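Local coordinates for endo-beta-mannanase (Opitutaceae bacterium TAV5, PDB 7BOB), which probably hydrolyses beta-1,4-linked mannosides in an exo fashion, as a family 5 glycoside hydrolase active in the hindgut of a wood-feeding termite, at residues Val20-Trp34 and Gly53-Phe66. Numbering follows the deposited sequence.
Sequences VGANYWPASCGVEMW and GFNTVRFFVRWPDF
Trp34 and Phe66 form the tightly packed end of this contact, the edge of the phenylalanine, at CE1, lying over the centre of the indole face with the planes 77° apart. The indole is also pinned in its own plane, since NE1 donates an almost straight bond of 2.7 Å to Phe60 O. Beside it, Arg62 fans out between two carboxylates: NH1 and NH2 grip Glu32 end-on, NH1 reaching OE2 at 2.8 Å, while NE and NH2 take Asp65 side-on. A bend at chi3 (63°) turns the guanidinium into this position, with Val31 O over one face. With an alanine here, Glu32 and Asp65 would probably face each other without the cation that joins them.

Along the strands the pairing is looser, and waters fill in on either side of a directly bonded stretch: one bridges Ala22 N and Thr56 O, the other, farther along, Tyr24 O and Phe60 N. Between them Tyr24 N meets Arg58 O at 3.0 Å. Asn23 OD1 accepts from Arg58 NH1 at 2.8 Å, and that guanidinium also forms salt bridges to Asp152 and Glu281. At the outset, Val20 O accepts from both Asn55 N and Thr56 N.

Strands 20-23 and 56-62 are the first two parallel strands of the eight-stranded (beta/alpha)8 barrel characteristic of family 5, joined through helix 39-51 and flanked by strands 311-316 and 94-101.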
ATOM      1  N   VAL A  20       2.447  16.324  39.479  1.00 48.88           N
ATOM      2  CA  VAL A  20       3.093  17.302  38.608  1.00 46.85           C
ATOM      3  C   VAL A  20       4.593  17.052  38.679  1.00 51.50           C
ATOM      4  O   VAL A  20       5.129  16.729  39.747  1.00 50.10           O
ATOM      5  CB  VAL A  20       2.739  18.766  38.971  1.00 46.21           C
ATOM      6  CG1 VAL A  20       1.230  19.030  38.836  1.00 47.84           C
ATOM      7  CG2 VAL A  20       3.194  19.137  40.376  1.00 49.56           C
ATOM      8  N   GLY A  21       5.268  17.185  37.543  1.00 46.67           N
ATOM      9  CA  GLY A  21       6.691  16.870  37.488  1.00 47.92           C
ATOM     10  C   GLY A  21       7.113  16.595  36.053  1.00 48.22           C
ATOM     11  O   GLY A  21       6.504  17.103  35.109  1.00 45.23           O
ATOM     12  N   ALA A  22       8.157  15.767  35.922  1.00 44.50           N
ATOM     13  CA  ALA A  22       8.846  15.564  34.654  1.00 43.54           C
ATOM     14  C   ALA A  22       9.195  14.099  34.464  1.00 45.85           C
ATOM     15  O   ALA A  22       9.493  13.378  35.424  1.00 44.45           O
ATOM     16  CB  ALA A  22      10.153  16.369  34.554  1.00 43.81           C
ATOM     17  N   ASN A  23       9.169  13.672  33.203  1.00 45.34           N
ATOM     18  CA  ASN A  23       9.870  12.460  32.811  1.00 42.14           C
ATOM     19  C   ASN A  23      11.373  12.719  32.872  1.00 44.33           C
ATOM     20  O   ASN A  23      11.833  13.819  32.542  1.00 43.71           O
ATOM     21  CB  ASN A  23       9.444  12.043  31.399  1.00 38.62           C
ATOM     22  CG  ASN A  23       7.956  11.740  31.307  1.00 45.23           C
ATOM     23  OD1 ASN A  23       7.536  10.586  31.440  1.00 44.96           O
ATOM     24  ND2 ASN A  23       7.146  12.781  31.073  1.00 41.88           N
ATOM     25  N   TYR A  24      12.153  11.699  33.269  1.00 43.36           N
ATOM     26  CA  TYR A  24      13.548  11.941  33.635  1.00 46.09           C
ATOM     27  C   TYR A  24      14.537  10.987  32.997  1.00 43.35           C
ATOM     28  O   TYR A  24      14.388   9.766  33.107  1.00 45.81           O
ATOM     29  CB  TYR A  24      13.763  11.858  35.149  1.00 40.87           C
ATOM     30  CG  TYR A  24      15.198  12.133  35.517  1.00 41.48           C
ATOM     31  CD1 TYR A  24      15.735  13.412  35.405  1.00 44.14           C
ATOM     32  CD2 TYR A  24      16.023  11.116  35.962  1.00 42.97           C
ATOM     33  CE1 TYR A  24      17.044  13.672  35.740  1.00 41.52           C
ATOM     34  CE2 TYR A  24      17.336  11.361  36.300  1.00 44.07           C
ATOM     35  CZ  TYR A  24      17.844  12.636  36.189  1.00 46.03           C
ATOM     36  OH  TYR A  24      19.161  12.846  36.538  1.00 46.11           O
ATOM     37  N   TRP A  25      15.588  11.564  32.403  1.00 47.29           N
ATOM     38  CA  TRP A  25      16.891  10.940  32.147  1.00 42.91           C
ATOM     39  C   TRP A  25      17.948  11.975  32.521  1.00 45.58           C
ATOM     40  O   TRP A  25      17.748  13.168  32.276  1.00 46.07           O
ATOM     41  CB  TRP A  25      17.117  10.522  30.687  1.00 43.64           C
ATOM     42  CG  TRP A  25      16.299   9.387  30.177  1.00 43.00           C
ATOM     43  CD1 TRP A  25      15.300   9.460  29.246  1.00 45.13           C
ATOM     44  CD2 TRP A  25      16.434   8.003  30.512  1.00 44.31           C
ATOM     45  NE1 TRP A  25      14.785   8.212  29.003  1.00 45.01           N
ATOM     46  CE2 TRP A  25      15.463   7.296  29.764  1.00 43.66           C
ATOM     47  CE3 TRP A  25      17.266   7.293  31.381  1.00 43.30           C
ATOM     48  CZ2 TRP A  25      15.306   5.917  29.853  1.00 42.68           C
ATOM     49  CZ3 TRP A  25      17.112   5.905  31.464  1.00 47.53           C
ATOM     50  CH2 TRP A  25      16.140   5.237  30.704  1.00 46.85           C
ATOM     51  N   PRO A  26      19.082  11.566  33.088  1.00 44.20           N
ATOM     52  CA  PRO A  26      20.159  12.536  33.332  1.00 48.72           C
ATOM     53  C   PRO A  26      20.648  13.165  32.036  1.00 48.77           C
ATOM     54  O   PRO A  26      20.626  12.542  30.974  1.00 48.74           O
ATOM     55  CB  PRO A  26      21.268  11.690  33.975  1.00 46.80           C
ATOM     56  CG  PRO A  26      20.618  10.399  34.340  1.00 47.51           C
ATOM     57  CD  PRO A  26      19.512  10.190  33.371  1.00 43.46           C
ATOM     58  N   ALA A  27      21.109  14.416  32.138  1.00 48.31           N
ATOM     59  CA  ALA A  27      21.674  15.106  30.981  1.00 46.69           C
ATOM     60  C   ALA A  27      22.876  14.367  30.393  1.00 50.65           C
ATOM     61  O   ALA A  27      23.036  14.301  29.164  1.00 46.81           O
ATOM     62  CB  ALA A  27      22.105  16.513  31.369  1.00 45.51           C
ATOM     63  N   SER A  28      23.762  13.852  31.253  1.00 44.64           N
ATOM     64  CA  SER A  28      25.069  13.411  30.782  1.00 46.72           C
ATOM     65  C   SER A  28      25.023  12.076  30.049  1.00 49.49           C
ATOM     66  O   SER A  28      25.920  11.801  29.247  1.00 50.35           O
ATOM     67  CB  SER A  28      26.045  13.306  31.950  1.00 46.75           C
ATOM     68  OG  SER A  28      25.633  12.276  32.824  1.00 48.94           O
ATOM     69  N   CYS A  29      24.001  11.254  30.286  1.00 47.82           N
ATOM     70  CA  CYS A  29      23.981   9.906  29.731  1.00 45.81           C
ATOM     71  C   CYS A  29      22.657   9.496  29.103  1.00 46.65           C
ATOM     72  O   CYS A  29      22.576   8.378  28.587  1.00 44.21           O
ATOM     73  CB  CYS A  29      24.339   8.892  30.837  1.00 45.93           C
ATOM     74  SG  CYS A  29      23.302   9.070  32.342  1.00 47.77           S
ATOM     75  N   GLY A  30      21.615  10.336  29.152  1.00 46.17           N
ATOM     76  CA  GLY A  30      20.314   9.957  28.645  1.00 42.35           C
ATOM     77  C   GLY A  30      19.900   8.550  29.038  1.00 45.88           C
ATOM     78  O   GLY A  30      19.970   8.172  30.211  1.00 43.86           O
ATOM     79  N   VAL A  31      19.521   7.754  28.033  1.00 48.60           N
ATOM     80  CA  VAL A  31      18.958   6.425  28.231  1.00 44.00           C
ATOM     81  C   VAL A  31      19.938   5.419  28.810  1.00 45.82           C
ATOM     82  O   VAL A  31      19.526   4.296  29.119  1.00 45.37           O
ATOM     83  CB  VAL A  31      18.448   5.841  26.897  1.00 45.40           C
ATOM     84  CG1 VAL A  31      17.332   6.680  26.341  1.00 46.79           C
ATOM     85  CG2 VAL A  31      19.608   5.708  25.890  1.00 43.92           C
ATOM     86  N   GLU A  32      21.223   5.758  28.907  1.00 41.00           N
ATOM     87  CA  GLU A  32      22.208   4.861  29.503  1.00 46.59           C
ATOM     88  C   GLU A  32      22.311   5.030  31.022  1.00 46.59           C
ATOM     89  O   GLU A  32      23.295   4.576  31.608  1.00 49.61           O
ATOM     90  CB  GLU A  32      23.588   5.070  28.851  1.00 43.40           C
ATOM     91  CG  GLU A  32      23.646   4.732  27.319  1.00 42.56           C
ATOM     92  CD  GLU A  32      23.152   3.312  27.011  1.00 46.29           C
ATOM     93  OE1 GLU A  32      23.587   2.387  27.728  1.00 48.67           O
ATOM     94  OE2 GLU A  32      22.332   3.109  26.062  1.00 49.62           O
ATOM     95  N   MET A  33      21.306   5.650  31.658  1.00 46.84           N
ATOM     96  CA  MET A  33      21.390   6.030  33.072  1.00 47.88           C
ATOM     97  C   MET A  33      21.771   4.863  33.977  1.00 46.64           C
ATOM     98  O   MET A  33      22.599   5.019  34.878  1.00 50.80           O
ATOM     99  CB  MET A  33      20.059   6.612  33.540  1.00 43.53           C
ATOM    100  CG  MET A  33      20.023   6.909  35.027  1.00 43.98           C
ATOM    101  SD  MET A  33      18.395   7.464  35.591  1.00 51.48           S
ATOM    102  CE  MET A  33      17.447   5.950  35.384  1.00 46.33           C
ATOM    103  N   TRP A  34      21.146   3.700  33.787  1.00 46.73           N
ATOM    104  CA  TRP A  34      21.400   2.570  34.669  1.00 48.59           C
ATOM    105  C   TRP A  34      22.836   2.079  34.564  1.00 53.05           C
ATOM    106  O   TRP A  34      23.398   1.595  35.562  1.00 52.17           O
ATOM    107  CB  TRP A  34      20.421   1.439  34.372  1.00 42.32           C
ATOM    108  CG  TRP A  34      19.004   1.859  34.619  1.00 44.86           C
ATOM    109  CD1 TRP A  34      18.037   2.092  33.673  1.00 47.52           C
ATOM    110  CD2 TRP A  34      18.389   2.120  35.893  1.00 47.84           C
ATOM    111  NE1 TRP A  34      16.861   2.469  34.283  1.00 47.45           N
ATOM    112  CE2 TRP A  34      17.048   2.495  35.642  1.00 47.93           C
ATOM    113  CE3 TRP A  34      18.841   2.064  37.223  1.00 45.65           C
ATOM    114  CZ2 TRP A  34      16.152   2.823  36.673  1.00 51.30           C
ATOM    115  CZ3 TRP A  34      17.955   2.384  38.247  1.00 48.17           C
ATOM    116  CH2 TRP A  34      16.623   2.760  37.968  1.00 50.36           C
ATOM    117  N   GLY A  53       8.623  22.543  43.102  1.00 55.51           N
ATOM    118  CA  GLY A  53       7.271  22.215  43.506  1.00 52.32           C
ATOM    119  C   GLY A  53       6.743  20.907  42.973  1.00 54.54           C
ATOM    120  O   GLY A  53       5.571  20.591  43.217  1.00 51.86           O
ATOM    121  N   PHE A  54       7.573  20.121  42.282  1.00 50.03           N
ATOM    122  CA  PHE A  54       7.110  18.871  41.700  1.00 49.77           C
ATOM    123  C   PHE A  54       6.924  17.825  42.783  1.00 47.64           C
ATOM    124  O   PHE A  54       7.652  17.790  43.768  1.00 49.25           O
ATOM    125  CB  PHE A  54       8.103  18.368  40.647  1.00 50.15           C
ATOM    126  CG  PHE A  54       8.210  19.262  39.432  1.00 49.76           C
ATOM    127  CD1 PHE A  54       7.212  20.179  39.139  1.00 47.12           C
ATOM    128  CD2 PHE A  54       9.314  19.176  38.580  1.00 48.81           C
ATOM    129  CE1 PHE A  54       7.302  21.005  38.007  1.00 48.70           C
ATOM    130  CE2 PHE A  54       9.422  19.995  37.460  1.00 46.92           C
ATOM    131  CZ  PHE A  54       8.412  20.916  37.171  1.00 46.06           C
ATOM    132  N   ASN A  55       5.938  16.960  42.598  1.00 50.57           N
ATOM    133  CA  ASN A  55       5.668  15.910  43.567  1.00 48.78           C
ATOM    134  C   ASN A  55       5.744  14.515  42.961  1.00 50.57           C
ATOM    135  O   ASN A  55       5.455  13.537  43.664  1.00 49.24           O
ATOM    136  CB  ASN A  55       4.288  16.133  44.219  1.00 47.83           C
ATOM    137  CG  ASN A  55       3.152  16.078  43.203  1.00 54.51           C
ATOM    138  OD1 ASN A  55       3.287  15.469  42.126  1.00 51.43           O
ATOM    139  ND2 ASN A  55       2.021  16.705  43.538  1.00 47.28           N
ATOM    140  N   THR A  56       6.108  14.389  41.678  1.00 52.48           N
ATOM    141  CA  THR A  56       6.235  13.093  41.022  1.00 48.64           C
ATOM    142  C   THR A  56       7.385  13.121  40.016  1.00 50.12           C
ATOM    143  O   THR A  56       7.771  14.171  39.499  1.00 49.37           O
ATOM    144  CB  THR A  56       4.949  12.689  40.294  1.00 52.81           C
ATOM    145  OG1 THR A  56       4.539  13.772  39.459  1.00 63.55           O
ATOM    146  CG2 THR A  56       3.816  12.388  41.269  1.00 49.51           C
ATOM    147  N   VAL A  57       7.942  11.942  39.740  1.00 45.99           N
ATOM    148  CA  VAL A  57       8.963  11.815  38.712  1.00 41.66           C
ATOM    149  C   VAL A  57       8.727  10.484  38.021  1.00 46.36           C
ATOM    150  O   VAL A  57       8.623   9.446  38.687  1.00 48.83           O
ATOM    151  CB  VAL A  57      10.400  11.919  39.266  1.00 44.91           C
ATOM    152  CG1 VAL A  57      10.687  10.870  40.375  1.00 38.97           C
ATOM    153  CG2 VAL A  57      11.442  11.843  38.115  1.00 41.93           C
ATOM    154  N   ARG A  58       8.569  10.524  36.695  1.00 43.26           N
ATOM    155  CA  ARG A  58       8.453   9.316  35.890  1.00 42.30           C
ATOM    156  C   ARG A  58       9.836   8.920  35.387  1.00 44.93           C
ATOM    157  O   ARG A  58      10.565   9.749  34.826  1.00 45.42           O
ATOM    158  CB  ARG A  58       7.509   9.529  34.708  1.00 42.51           C
ATOM    159  CG  ARG A  58       7.365   8.305  33.808  1.00 45.99           C
ATOM    160  CD  ARG A  58       6.159   8.438  32.914  1.00 43.03           C
ATOM    161  NE  ARG A  58       5.941   7.292  32.033  1.00 46.04           N
ATOM    162  CZ  ARG A  58       5.959   7.348  30.691  1.00 47.09           C
ATOM    163  NH1 ARG A  58       6.234   8.484  30.051  1.00 41.03           N
ATOM    164  NH2 ARG A  58       5.704   6.260  29.983  1.00 45.66           N
ATOM    165  N   PHE A  59      10.204   7.664  35.599  1.00 42.25           N
ATOM    166  CA  PHE A  59      11.478   7.185  35.102  1.00 43.81           C
ATOM    167  C   PHE A  59      11.314   5.750  34.612  1.00 44.95           C
ATOM    168  O   PHE A  59      10.300   5.091  34.866  1.00 46.92           O
ATOM    169  CB  PHE A  59      12.577   7.333  36.167  1.00 45.70           C
ATOM    170  CG  PHE A  59      12.395   6.459  37.377  1.00 50.02           C
ATOM    171  CD1 PHE A  59      12.018   7.009  38.595  1.00 50.16           C
ATOM    172  CD2 PHE A  59      12.654   5.097  37.324  1.00 49.40           C
ATOM    173  CE1 PHE A  59      11.871   6.224  39.720  1.00 47.03           C
ATOM    174  CE2 PHE A  59      12.507   4.297  38.465  1.00 48.00           C
ATOM    175  CZ  PHE A  59      12.108   4.862  39.650  1.00 49.42           C
ATOM    176  N   PHE A  60      12.327   5.257  33.914  1.00 41.53           N
ATOM    177  CA  PHE A  60      12.161   4.083  33.074  1.00 44.11           C
ATOM    178  C   PHE A  60      13.123   2.983  33.485  1.00 48.02           C
ATOM    179  O   PHE A  60      14.343   3.184  33.507  1.00 46.79           O
ATOM    180  CB  PHE A  60      12.339   4.491  31.615  1.00 42.51           C
ATOM    181  CG  PHE A  60      11.547   5.697  31.279  1.00 42.10           C
ATOM    182  CD1 PHE A  60      10.184   5.597  31.064  1.00 45.43           C
ATOM    183  CD2 PHE A  60      12.133   6.955  31.293  1.00 45.41           C
ATOM    184  CE1 PHE A  60       9.416   6.736  30.784  1.00 46.26           C
ATOM    185  CE2 PHE A  60      11.387   8.081  31.030  1.00 42.06           C
ATOM    186  CZ  PHE A  60      10.024   7.973  30.782  1.00 43.70           C
ATOM    187  N   VAL A  61      12.560   1.827  33.821  1.00 48.81           N
ATOM    188  CA  VAL A  61      13.340   0.641  34.152  1.00 46.68           C
ATOM    189  C   VAL A  61      13.669  -0.036  32.828  1.00 46.99           C
ATOM    190  O   VAL A  61      12.848  -0.775  32.274  1.00 49.35           O
ATOM    191  CB  VAL A  61      12.559  -0.268  35.119  1.00 47.62           C
ATOM    192  CG1 VAL A  61      13.380  -1.474  35.539  1.00 49.18           C
ATOM    193  CG2 VAL A  61      12.133   0.535  36.360  1.00 50.23           C
ATOM    194  N   ARG A  62      14.836   0.270  32.266  1.00 45.39           N
ATOM    195  CA  ARG A  62      15.175  -0.237  30.939  1.00 49.12           C
ATOM    196  C   ARG A  62      15.494  -1.729  31.039  1.00 50.26           C
ATOM    197  O   ARG A  62      16.508  -2.124  31.637  1.00 49.99           O
ATOM    198  CB  ARG A  62      16.334   0.553  30.337  1.00 43.34           C
ATOM    199  CG  ARG A  62      16.400   0.415  28.828  1.00 46.97           C
ATOM    200  CD  ARG A  62      17.469   1.309  28.204  1.00 45.97           C
ATOM    201  NE  ARG A  62      18.813   0.959  28.658  1.00 46.42           N
ATOM    202  CZ  ARG A  62      19.922   1.326  28.028  1.00 46.38           C
ATOM    203  NH1 ARG A  62      19.848   2.043  26.913  1.00 44.52           N
ATOM    204  NH2 ARG A  62      21.103   0.962  28.492  1.00 42.75           N
ATOM    205  N   TRP A  63      14.609  -2.548  30.456  1.00 44.52           N
ATOM    206  CA  TRP A  63      14.638  -4.006  30.581  1.00 49.31           C
ATOM    207  C   TRP A  63      15.988  -4.644  30.268  1.00 51.14           C
ATOM    208  O   TRP A  63      16.436  -5.481  31.065  1.00 51.54           O
ATOM    209  CB  TRP A  63      13.547  -4.610  29.686  1.00 49.90           C
ATOM    210  CG  TRP A  63      13.200  -6.031  29.990  1.00 51.08           C
ATOM    211  CD1 TRP A  63      13.752  -6.829  30.950  1.00 54.19           C
ATOM    212  CD2 TRP A  63      12.200  -6.826  29.332  1.00 50.66           C
ATOM    213  NE1 TRP A  63      13.165  -8.073  30.926  1.00 54.66           N
ATOM    214  CE2 TRP A  63      12.211  -8.096  29.940  1.00 53.69           C
ATOM    215  CE3 TRP A  63      11.308  -6.587  28.281  1.00 49.88           C
ATOM    216  CZ2 TRP A  63      11.354  -9.122  29.546  1.00 48.05           C
ATOM    217  CZ3 TRP A  63      10.462  -7.609  27.886  1.00 53.05           C
ATOM    218  CH2 TRP A  63      10.494  -8.864  28.524  1.00 54.09           C
ATOM    219  N   PRO A  64      16.666  -4.341  29.148  1.00 52.60           N
ATOM    220  CA  PRO A  64      17.990  -4.959  28.928  1.00 49.94           C
ATOM    221  C   PRO A  64      18.946  -4.725  30.078  1.00 54.06           C
ATOM    222  O   PRO A  64      19.728  -5.625  30.417  1.00 53.02           O
ATOM    223  CB  PRO A  64      18.492  -4.285  27.648  1.00 50.59           C
ATOM    224  CG  PRO A  64      17.617  -3.029  27.493  1.00 46.82           C
ATOM    225  CD  PRO A  64      16.291  -3.453  28.030  1.00 49.09           C
ATOM    226  N   ASP A  65      18.901  -3.539  30.696  1.00 50.18           N
ATOM    227  CA  ASP A  65      19.805  -3.264  31.805  1.00 50.26           C
ATOM    228  C   ASP A  65      19.562  -4.232  32.950  1.00 50.56           C
ATOM    229  O   ASP A  65      20.508  -4.684  33.608  1.00 52.63           O
ATOM    230  CB  ASP A  65      19.622  -1.822  32.293  1.00 51.15           C
ATOM    231  CG  ASP A  65      20.087  -0.781  31.285  1.00 48.39           C
ATOM    232  OD1 ASP A  65      21.140  -0.960  30.644  1.00 50.60           O
ATOM    233  OD2 ASP A  65      19.401   0.249  31.159  1.00 54.43           O
ATOM    234  N   PHE A  66      18.299  -4.576  33.193  1.00 50.67           N
ATOM    235  CA  PHE A  66      17.925  -5.291  34.408  1.00 51.14           C
ATOM    236  C   PHE A  66      17.866  -6.806  34.221  1.00 54.89           C
ATOM    237  O   PHE A  66      17.959  -7.540  35.212  1.00 55.67           O
ATOM    238  CB  PHE A  66      16.570  -4.788  34.929  1.00 48.22           C
ATOM    239  CG  PHE A  66      16.640  -3.467  35.668  1.00 51.97           C
ATOM    240  CD1 PHE A  66      16.719  -2.263  34.968  1.00 50.56           C
ATOM    241  CD2 PHE A  66      16.628  -3.427  37.073  1.00 49.46           C
ATOM    242  CE1 PHE A  66      16.782  -1.032  35.645  1.00 49.70           C
ATOM    243  CE2 PHE A  66      16.693  -2.201  37.756  1.00 52.94           C
ATOM    244  CZ  PHE A  66      16.776  -1.003  37.047  1.00 48.05           C
TER
HETATM  245  O   HOH W   1       9.700  15.413  38.427  1.00 45.02           O
HETATM  246  O   HOH W   2      14.569   6.980  33.588  1.00 43.27           O